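Local coordinates for xylose isomerase-like TIM barrel domain-containing protein (Parabacteroides distasonis, PDB 4KW2) that is of unknown function but folds as a xylose isomerase-like TIM barrel, a family that includes sugar isomerases and AP endonucleases, at residues 32-35 and 36-40; 57-60 and 61-65; 81-84 and 85-89; 110-113 and 114-118. All blocks are in the same frame, centred on the assembly; numbering follows the deposited sequence. Where two conformers were deposited one is given.

Contact 1 (32-35 and 36-40); sequences HNLT and LMETL
T35 and E38 trade hydrogen bonds in both directions at the start of helix 36-46. In one, the backbone N of E38 gives its hydrogen to OG1 of T35 over 3.1 Å, nearly straight at 165°. In the other, the backbone N of T35 reaches OE1 of E38, also at 3.1 Å, arriving from above the carboxylate plane. The T35 hydroxyl sits between its own backbone N and carbonyl carbon (chi1 66°), which turns OG1 in toward the first turn, while E38 runs out almost straight beyond CG and lays its carboxylate beside the residue that precedes the helix. This reciprocal pair is the capping box, a worked example of how a helix satisfies amide groups that have no preceding turn to bond to; T35 is the N-cap. An alanine at T35 would remove OG1 and is likely to leave the E38 amide without its capping acceptor.

A second set of polar contacts converges on the carbonyl of T35. O of T35 accepts from the backbone N of T39 at 2.9 Å and from OG1 of T39 at 2.8 Å, the two donors coming from opposite faces of the carbonyl plane. OG1 of T39 also bonds to the side-chain amide of Q57, which ties the first turn to the loop after strand 50-53.

The rest is van der Waals contact: L34 crosses E38 at about a right angle and sets its CB 3.4 Å from the carboxylate oxygen OE1 of E38, with its CD2 slightly farther from that oxygen.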
# COMPACT_ATOMS: atom_id res chain seq x y z
N HIS A 32 7.34 -9.99 11.15
CA HIS A 32 8.49 -9.18 11.56
C HIS A 32 8.30 -8.53 12.93
O HIS A 32 9.29 -8.12 13.56
CB HIS A 32 8.86 -8.13 10.52
CG HIS A 32 7.84 -7.06 10.34
ND1 HIS A 32 6.85 -7.13 9.38
CD2 HIS A 32 7.66 -5.88 10.98
CE1 HIS A 32 6.10 -6.04 9.44
NE2 HIS A 32 6.57 -5.27 10.40
N ASN A 33 7.05 -8.45 13.39
CA ASN A 33 6.67 -7.99 14.73
C ASN A 33 6.92 -9.03 15.82
O ASN A 33 6.74 -8.76 17.01
CB ASN A 33 5.17 -7.61 14.75
CG ASN A 33 4.25 -8.76 14.36
OD1 ASN A 33 4.42 -9.40 13.32
ND2 ASN A 33 3.24 -9.01 15.18
N LEU A 34 7.28 -10.24 15.41
CA LEU A 34 7.64 -11.31 16.34
C LEU A 34 9.15 -11.55 16.27
O LEU A 34 9.85 -10.98 15.43
CB LEU A 34 6.90 -12.59 15.96
CG LEU A 34 5.38 -12.53 15.87
CD1 LEU A 34 4.83 -13.90 15.53
CD2 LEU A 34 4.78 -12.03 17.18
N THR A 35 9.65 -12.39 17.17
CA THR A 35 11.03 -12.87 17.07
C THR A 35 11.10 -13.90 15.94
O THR A 35 10.07 -14.41 15.50
CB THR A 35 11.50 -13.53 18.37
OG1 THR A 35 10.75 -14.73 18.61
CG2 THR A 35 11.36 -12.57 19.57
N LEU A 36 12.31 -14.23 15.49
CA LEU A 36 12.48 -15.26 14.47
C LEU A 36 12.04 -16.64 14.97
O LEU A 36 11.42 -17.39 14.22
CB LEU A 36 13.92 -15.31 13.97
CG LEU A 36 14.22 -16.38 12.90
CD1 LEU A 36 13.38 -16.17 11.66
CD2 LEU A 36 15.70 -16.40 12.55
N MSE A 37 12.33 -16.96 16.23
CA MSE A 37 11.90 -18.25 16.80
C MSE A 37 10.39 -18.36 16.81
O MSE A 37 9.84 -19.40 16.44
CB MSE A 37 12.44 -18.50 18.21
CG MSE A 37 13.96 -18.52 18.29
SE MSE A 37 14.77 -19.93 17.19
CE MSE A 37 15.34 -18.83 15.67
N GLU A 38 9.70 -17.29 17.23
CA GLU A 38 8.23 -17.24 17.15
C GLU A 38 7.72 -17.34 15.71
O GLU A 38 6.70 -17.97 15.44
CB GLU A 38 7.70 -15.96 17.79
CG GLU A 38 7.86 -15.92 19.30
CD GLU A 38 7.64 -14.53 19.90
OE1 GLU A 38 7.58 -13.52 19.16
OE2 GLU A 38 7.52 -14.45 21.15
N THR A 39 8.44 -16.71 14.79
CA THR A 39 8.12 -16.78 13.37
C THR A 39 8.20 -18.22 12.87
O THR A 39 7.33 -18.68 12.12
CB THR A 39 9.06 -15.87 12.55
OG1 THR A 39 8.87 -14.51 12.93
CG2 THR A 39 8.83 -16.02 11.05
N LEU A 40 9.23 -18.94 13.30
CA LEU A 40 9.40 -20.34 12.92
C LEU A 40 8.32 -21.23 13.54
O LEU A 40 7.90 -22.20 12.92
CB LEU A 40 10.80 -20.86 13.29
CG LEU A 40 12.00 -20.22 12.56
CD1 LEU A 40 13.27 -20.99 12.87
CD2 LEU A 40 11.78 -20.14 11.06

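Contact 2 (57-60 and 61-65); sequences QELG and APFPK
L59 lays a methyl group over the ring of F63 in the long loop that joins strand 50-53 to helix 75-86 of the barrel. The chain makes a cis-proline (type VIa) beta turn over G60 to F63, the backbone N of F63 bonding to O of G60 at 2.9 Å with a bent N-H angle of 132°. Positive phi at G60 brings the chain round where a side chain would press on the preceding carbonyl, a place suited to glycine.

Followed outward, L59 meets F63 from its first carbon. CB stands just outside the rim, above the same face as CD1, 3.6 Å from CD2 of F63. CG stands anti to the carbonyl carbon (chi1 -66°), and from there CD1 swings above the centre of the ring, 3.5 Å from its centroid and 14° off the normal, a CH-pi contact. The same ring has O of G60 at its edge, close to its plane, and beyond this loop it packs on L80 and L81 of helix 75-86 and on M37. A serine in place of F63 would probably strip L59 of the surface beneath its methyl and open a gap against helix 75-86.

OE2 of E58 accepts from the backbone N of E66. A water bridges the two arms, accepting from the backbone N of G60 and donating to O of P64, each at 2.8 Å.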
# COMPACT_ATOMS: atom_id res chain seq x y z
N GLN A 57 15.84 -9.03 12.44
CA GLN A 57 14.80 -9.56 13.31
C GLN A 57 15.44 -10.09 14.59
O GLN A 57 16.43 -10.83 14.53
CB GLN A 57 14.02 -10.68 12.63
CG GLN A 57 12.73 -11.05 13.36
CD GLN A 57 11.91 -12.09 12.63
OE1 GLN A 57 12.44 -12.93 11.91
NE2 GLN A 57 10.60 -12.04 12.82
N GLU A 58 14.87 -9.73 15.74
CA GLU A 58 15.26 -10.32 17.01
C GLU A 58 15.13 -11.84 16.91
O GLU A 58 14.13 -12.36 16.42
CB GLU A 58 14.36 -9.77 18.13
CG GLU A 58 14.54 -10.42 19.50
CD GLU A 58 15.69 -9.83 20.31
OE1 GLU A 58 16.52 -9.08 19.74
OE2 GLU A 58 15.76 -10.12 21.53
N LEU A 59 16.14 -12.55 17.37
CA LEU A 59 16.14 -14.01 17.26
C LEU A 59 15.17 -14.62 18.26
O LEU A 59 14.31 -15.40 17.87
CB LEU A 59 17.55 -14.58 17.46
CG LEU A 59 18.62 -14.25 16.41
CD1 LEU A 59 19.91 -14.98 16.74
CD2 LEU A 59 18.16 -14.62 15.00
N GLY A 60 15.29 -14.24 19.53
CA GLY A 60 14.44 -14.79 20.59
C GLY A 60 15.06 -16.02 21.24
O GLY A 60 16.03 -16.57 20.72
N ALA A 61 14.52 -16.43 22.38
CA ALA A 61 15.05 -17.59 23.11
C ALA A 61 15.03 -18.82 22.20
O ALA A 61 14.05 -19.04 21.49
CB ALA A 61 14.23 -17.84 24.36
N PRO A 62 16.09 -19.65 22.24
CA PRO A 62 17.19 -19.72 23.21
C PRO A 62 18.29 -18.68 23.08
O PRO A 62 19.19 -18.65 23.92
CB PRO A 62 17.78 -21.11 22.94
CG PRO A 62 17.58 -21.28 21.47
CD PRO A 62 16.26 -20.64 21.16
N PHE A 63 18.24 -17.83 22.06
CA PHE A 63 19.25 -16.78 21.92
C PHE A 63 19.02 -15.73 22.99
O PHE A 63 17.89 -15.54 23.43
CB PHE A 63 19.21 -16.14 20.54
CG PHE A 63 19.54 -17.10 19.45
CD1 PHE A 63 20.86 -17.34 19.10
CD2 PHE A 63 18.54 -17.81 18.80
CE1 PHE A 63 21.17 -18.24 18.10
CE2 PHE A 63 18.84 -18.71 17.81
CZ PHE A 63 20.16 -18.92 17.46
N PRO A 64 20.10 -15.07 23.42
CA PRO A 64 19.92 -14.03 24.43
C PRO A 64 19.23 -12.80 23.87
O PRO A 64 19.22 -12.60 22.65
CB PRO A 64 21.35 -13.71 24.88
CG PRO A 64 22.24 -14.19 23.79
CD PRO A 64 21.51 -15.27 23.05
N LYS A 65 18.64 -12.02 24.75
CA LYS A 65 17.88 -10.83 24.37
C LYS A 65 18.79 -9.81 23.66
O LYS A 65 19.97 -9.71 23.98
CB LYS A 65 17.23 -10.20 25.60
CG LYS A 65 16.10 -9.24 25.29
CD LYS A 65 15.27 -8.96 26.53
CE LYS A 65 14.28 -7.85 26.30
NZ LYS A 65 13.51 -7.53 27.53
O HOH W 1 17.22 -12.55 20.73

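Contact 3 (81-84 and 85-89); sequences LRHE and FKIRG. With SO4 (sulfate ion), chain G.
F85, K86 and I87 donate their backbone N-H groups to the carbonyls of L81, R82 and H83, the i to i+4 ladder of helix 75-86, which closes at G89 in a Schellman motif with positive phi. On the inner side, L81 and F85 lie side by side and point the same way: CD1 of L81 is 3.6 Å from CE2 of F85, and O of L81 sits at the edge of the ring, in its plane.

The outer side carries H83 and I87. CG2 of I87 rests over one face of the imidazole, 3.7 Å from its centroid and displaced toward the rim, a CH-pi contact. At the ring's edge ND1 of H83 donates to O4 of a sulfate, probably taken from the crystallisation liquor, while the CD and CE methylenes of K86 run past the same ion.

The polar link is between E84 and R88. E84 is folded back at chi2 (-58°), whereas R88 runs extended from CG to NE, and the two cross with carboxylate and guanidinium planes 66° apart. NH1 of R88 meets OE1 of E84 at 2.8 Å in a salt bridge and also bonds to O of E84 at 3.0 Å; both acceptors lie close to the guanidinium plane. NE of R88 has a further partner in D41 of helix 36-46.

One guanidinium thus binds a side chain and a backbone carbonyl of the last turn and an acid of the neighbouring helix, which would be expected to offset the charge of the buried E84 and to fix how R88 is turned.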
# COMPACT_ATOMS: atom_id res chain seq x y z
N LEU A 81 21.49 -21.50 15.53
CA LEU A 81 20.47 -21.13 14.55
C LEU A 81 20.15 -22.31 13.63
O LEU A 81 18.99 -22.60 13.37
CB LEU A 81 20.90 -19.90 13.74
CG LEU A 81 19.88 -19.32 12.76
CD1 LEU A 81 18.59 -18.98 13.48
CD2 LEU A 81 20.44 -18.10 12.05
N ARG A 82 21.19 -23.00 13.15
CA ARG A 82 20.99 -24.19 12.33
C ARG A 82 20.17 -25.25 13.07
O ARG A 82 19.24 -25.83 12.52
CB ARG A 82 22.33 -24.78 11.88
CG ARG A 82 23.04 -23.95 10.81
CD ARG A 82 24.13 -24.75 10.10
NE ARG A 82 25.12 -25.28 11.04
CZ ARG A 82 26.17 -24.61 11.52
NH1 ARG A 82 26.41 -23.34 11.18
NH2 ARG A 82 26.99 -25.21 12.38
N HIS A 83 20.52 -25.49 14.33
CA HIS A 83 19.81 -26.46 15.16
C HIS A 83 18.34 -26.11 15.35
O HIS A 83 17.47 -26.99 15.28
CB HIS A 83 20.50 -26.57 16.53
CG HIS A 83 19.76 -27.40 17.52
ND1 HIS A 83 19.72 -28.78 17.46
CD2 HIS A 83 19.03 -27.05 18.61
CE1 HIS A 83 18.98 -29.24 18.46
NE2 HIS A 83 18.56 -28.21 19.17
N GLU A 84 18.06 -24.83 15.58
CA GLU A 84 16.70 -24.34 15.81
C GLU A 84 15.79 -24.49 14.58
O GLU A 84 14.61 -24.81 14.71
CB GLU A 84 16.73 -22.88 16.27
CG GLU A 84 17.22 -22.67 17.70
CD GLU A 84 16.40 -23.43 18.73
OE1 GLU A 84 15.16 -23.28 18.73
OE2 GLU A 84 17.00 -24.18 19.52
N PHE A 85 16.34 -24.26 13.40
CA PHE A 85 15.63 -24.58 12.16
C PHE A 85 15.39 -26.09 12.04
O PHE A 85 14.27 -26.53 11.79
CB PHE A 85 16.42 -24.09 10.94
CG PHE A 85 16.14 -22.66 10.57
CD1 PHE A 85 15.12 -22.35 9.69
CD2 PHE A 85 16.91 -21.62 11.08
CE1 PHE A 85 14.86 -21.03 9.32
CE2 PHE A 85 16.65 -20.31 10.73
CZ PHE A 85 15.63 -20.01 9.85
N LYS A 86 16.44 -26.87 12.26
CA LYS A 86 16.38 -28.32 12.03
C LYS A 86 15.34 -29.02 12.90
O LYS A 86 14.57 -29.82 12.40
CB LYS A 86 17.76 -28.95 12.26
CG LYS A 86 17.86 -30.41 11.82
CD LYS A 86 18.93 -31.14 12.61
CE LYS A 86 18.97 -32.63 12.26
NZ LYS A 86 19.65 -32.89 10.96
N ILE A 87 15.32 -28.71 14.20
CA ILE A 87 14.36 -29.35 15.11
C ILE A 87 12.90 -28.98 14.83
O ILE A 87 12.00 -29.61 15.36
CB ILE A 87 14.67 -29.08 16.60
CG1 ILE A 87 14.47 -27.60 16.96
CG2 ILE A 87 16.07 -29.58 16.95
CD1 ILE A 87 14.60 -27.33 18.44
N ARG A 88 12.67 -27.94 14.02
CA ARG A 88 11.31 -27.58 13.60
C ARG A 88 10.93 -28.12 12.23
O ARG A 88 9.79 -27.92 11.78
CB ARG A 88 11.15 -26.06 13.61
CG ARG A 88 11.21 -25.45 15.00
CD ARG A 88 11.07 -23.95 14.90
NE ARG A 88 10.87 -23.31 16.19
CZ ARG A 88 11.82 -23.02 17.07
NH1 ARG A 88 13.09 -23.35 16.84
NH2 ARG A 88 11.50 -22.41 18.19
N GLY A 89 11.86 -28.79 11.56
CA GLY A 89 11.62 -29.33 10.22
C GLY A 89 11.48 -28.25 9.17
O GLY A 89 10.72 -28.41 8.22
S SO4 G . 21.44 -30.74 15.10
O1 SO4 G . 21.45 -31.93 14.22
O2 SO4 G . 22.43 -30.94 16.18
O3 SO4 G . 21.77 -29.52 14.32
O4 SO4 G . 20.09 -30.57 15.69

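Contact 4 (110-113 and 114-118); sequences FAFA and HKIGA
F112 and I116 cross at a slant along one side of helix 103-116, the isoleucine set over a face of the phenyl ring. CG1 of I116 stands 3.8 Å from the ring centroid, 23° off the normal and displaced toward the rim on the CZ side, so the approach is a CH-pi contact; the nearest atom pair is CZ of F112 with CG1 of I116 at 3.5 Å. With its CG anti to the backbone N (chi1 176°), F112 throws its ring forward along the helix to meet the residue one turn on. I116 holds CG1 beside its own backbone N, which directs that branch back at the ring. Both residues reach C78 of helix 75-86 and F95 of strand 91-98, so the pair fills the seam between helix and barrel wall.

A113 and A118 make a smaller apolar contact farther round, their CB atoms 4.1 Å apart. Where the chain turns back, O of A113 takes two donors from opposite faces of its plane, the backbone N of G117 at 3.0 Å and that of A118 at 2.9 Å. A side chain at G117 would collide with the carbonyl oxygen of I116, which glycine avoids.

Positive phi at G117, with A118 N bonded to A113 O and a weak bond from G117 N to H114 O, makes this a Schellman motif, ending the helix of a beta-alpha-beta crossover and leading the chain into strand 120-123.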
# COMPACT_ATOMS: atom_id res chain seq x y z
N PHE A 110 27.24 -13.49 1.89
CA PHE A 110 27.39 -14.80 1.24
C PHE A 110 28.07 -15.83 2.14
O PHE A 110 27.69 -17.00 2.14
CB PHE A 110 28.17 -14.68 -0.07
CG PHE A 110 27.32 -14.35 -1.26
CD1 PHE A 110 26.88 -13.05 -1.48
CD2 PHE A 110 26.95 -15.34 -2.16
CE1 PHE A 110 26.09 -12.75 -2.58
CE2 PHE A 110 26.17 -15.04 -3.26
CZ PHE A 110 25.73 -13.74 -3.47
N ALA A 111 29.08 -15.40 2.90
CA ALA A 111 29.74 -16.29 3.86
C ALA A 111 28.76 -16.77 4.92
O ALA A 111 28.74 -17.94 5.26
CB ALA A 111 30.92 -15.58 4.52
N PHE A 112 27.94 -15.85 5.42
CA PHE A 112 26.93 -16.16 6.43
C PHE A 112 25.87 -17.12 5.89
O PHE A 112 25.56 -18.12 6.52
CB PHE A 112 26.27 -14.89 6.93
CG PHE A 112 25.16 -15.14 7.91
CD1 PHE A 112 25.43 -15.56 9.20
CD2 PHE A 112 23.83 -14.96 7.53
CE1 PHE A 112 24.41 -15.79 10.10
CE2 PHE A 112 22.80 -15.20 8.43
CZ PHE A 112 23.09 -15.61 9.72
N ALA A 113 25.32 -16.81 4.72
CA ALA A 113 24.36 -17.68 4.06
C ALA A 113 24.89 -19.11 3.96
O ALA A 113 24.19 -20.07 4.27
CB ALA A 113 24.01 -17.15 2.68
N HIS A 114 26.13 -19.24 3.52
CA HIS A 114 26.78 -20.54 3.39
C HIS A 114 26.94 -21.22 4.74
O HIS A 114 26.69 -22.41 4.88
CB HIS A 114 28.16 -20.37 2.73
CG HIS A 114 28.94 -21.64 2.64
ND1 HIS A 114 28.76 -22.55 1.62
CD2 HIS A 114 29.90 -22.16 3.44
CE1 HIS A 114 29.57 -23.57 1.79
NE2 HIS A 114 30.28 -23.36 2.89
N LYS A 115 27.36 -20.45 5.74
CA LYS A 115 27.58 -20.98 7.08
C LYS A 115 26.29 -21.52 7.70
O LYS A 115 26.30 -22.55 8.38
CB LYS A 115 28.20 -19.89 7.97
CG LYS A 115 28.73 -20.40 9.31
CD LYS A 115 29.89 -19.56 9.83
CE LYS A 115 29.50 -18.10 10.07
NZ LYS A 115 29.91 -17.16 8.97
N ILE A 116 25.17 -20.85 7.46
CA ILE A 116 23.87 -21.29 7.99
C ILE A 116 23.28 -22.41 7.13
O ILE A 116 22.43 -23.17 7.59
CB ILE A 116 22.89 -20.10 8.11
CG1 ILE A 116 23.45 -19.07 9.09
CG2 ILE A 116 21.51 -20.56 8.56
CD1 ILE A 116 23.72 -19.61 10.49
N GLY A 117 23.74 -22.52 5.89
CA GLY A 117 23.34 -23.61 5.02
C GLY A 117 22.21 -23.23 4.08
O GLY A 117 21.46 -24.09 3.64
N ALA A 118 22.09 -21.94 3.77
CA ALA A 118 21.14 -21.50 2.76
C ALA A 118 21.61 -21.96 1.39
O ALA A 118 22.82 -22.11 1.16
CB ALA A 118 20.99 -19.99 2.80

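In the fold
The four contacts follow one another along the chain in the first half of a closed barrel of eight parallel strands. Contact 1 starts helix 36-46, contact 2 lies in the loop after strand 50-53, and contacts 3 and 4 end helices 75-86 and 103-116. Centres of contacts 1 and 2 are about 9 Å apart, and a probable hydrogen bond joins L36 N to E58 O. Contact 3 is about 14 Å, centre to centre, from each of these and touches both; contact 4 touches contact 3 alone. Neighbouring local motifs thus interlock across the outer helical layer, so a cap, a loop and helix ends of successive beta-alpha units meet on one side of the barrel.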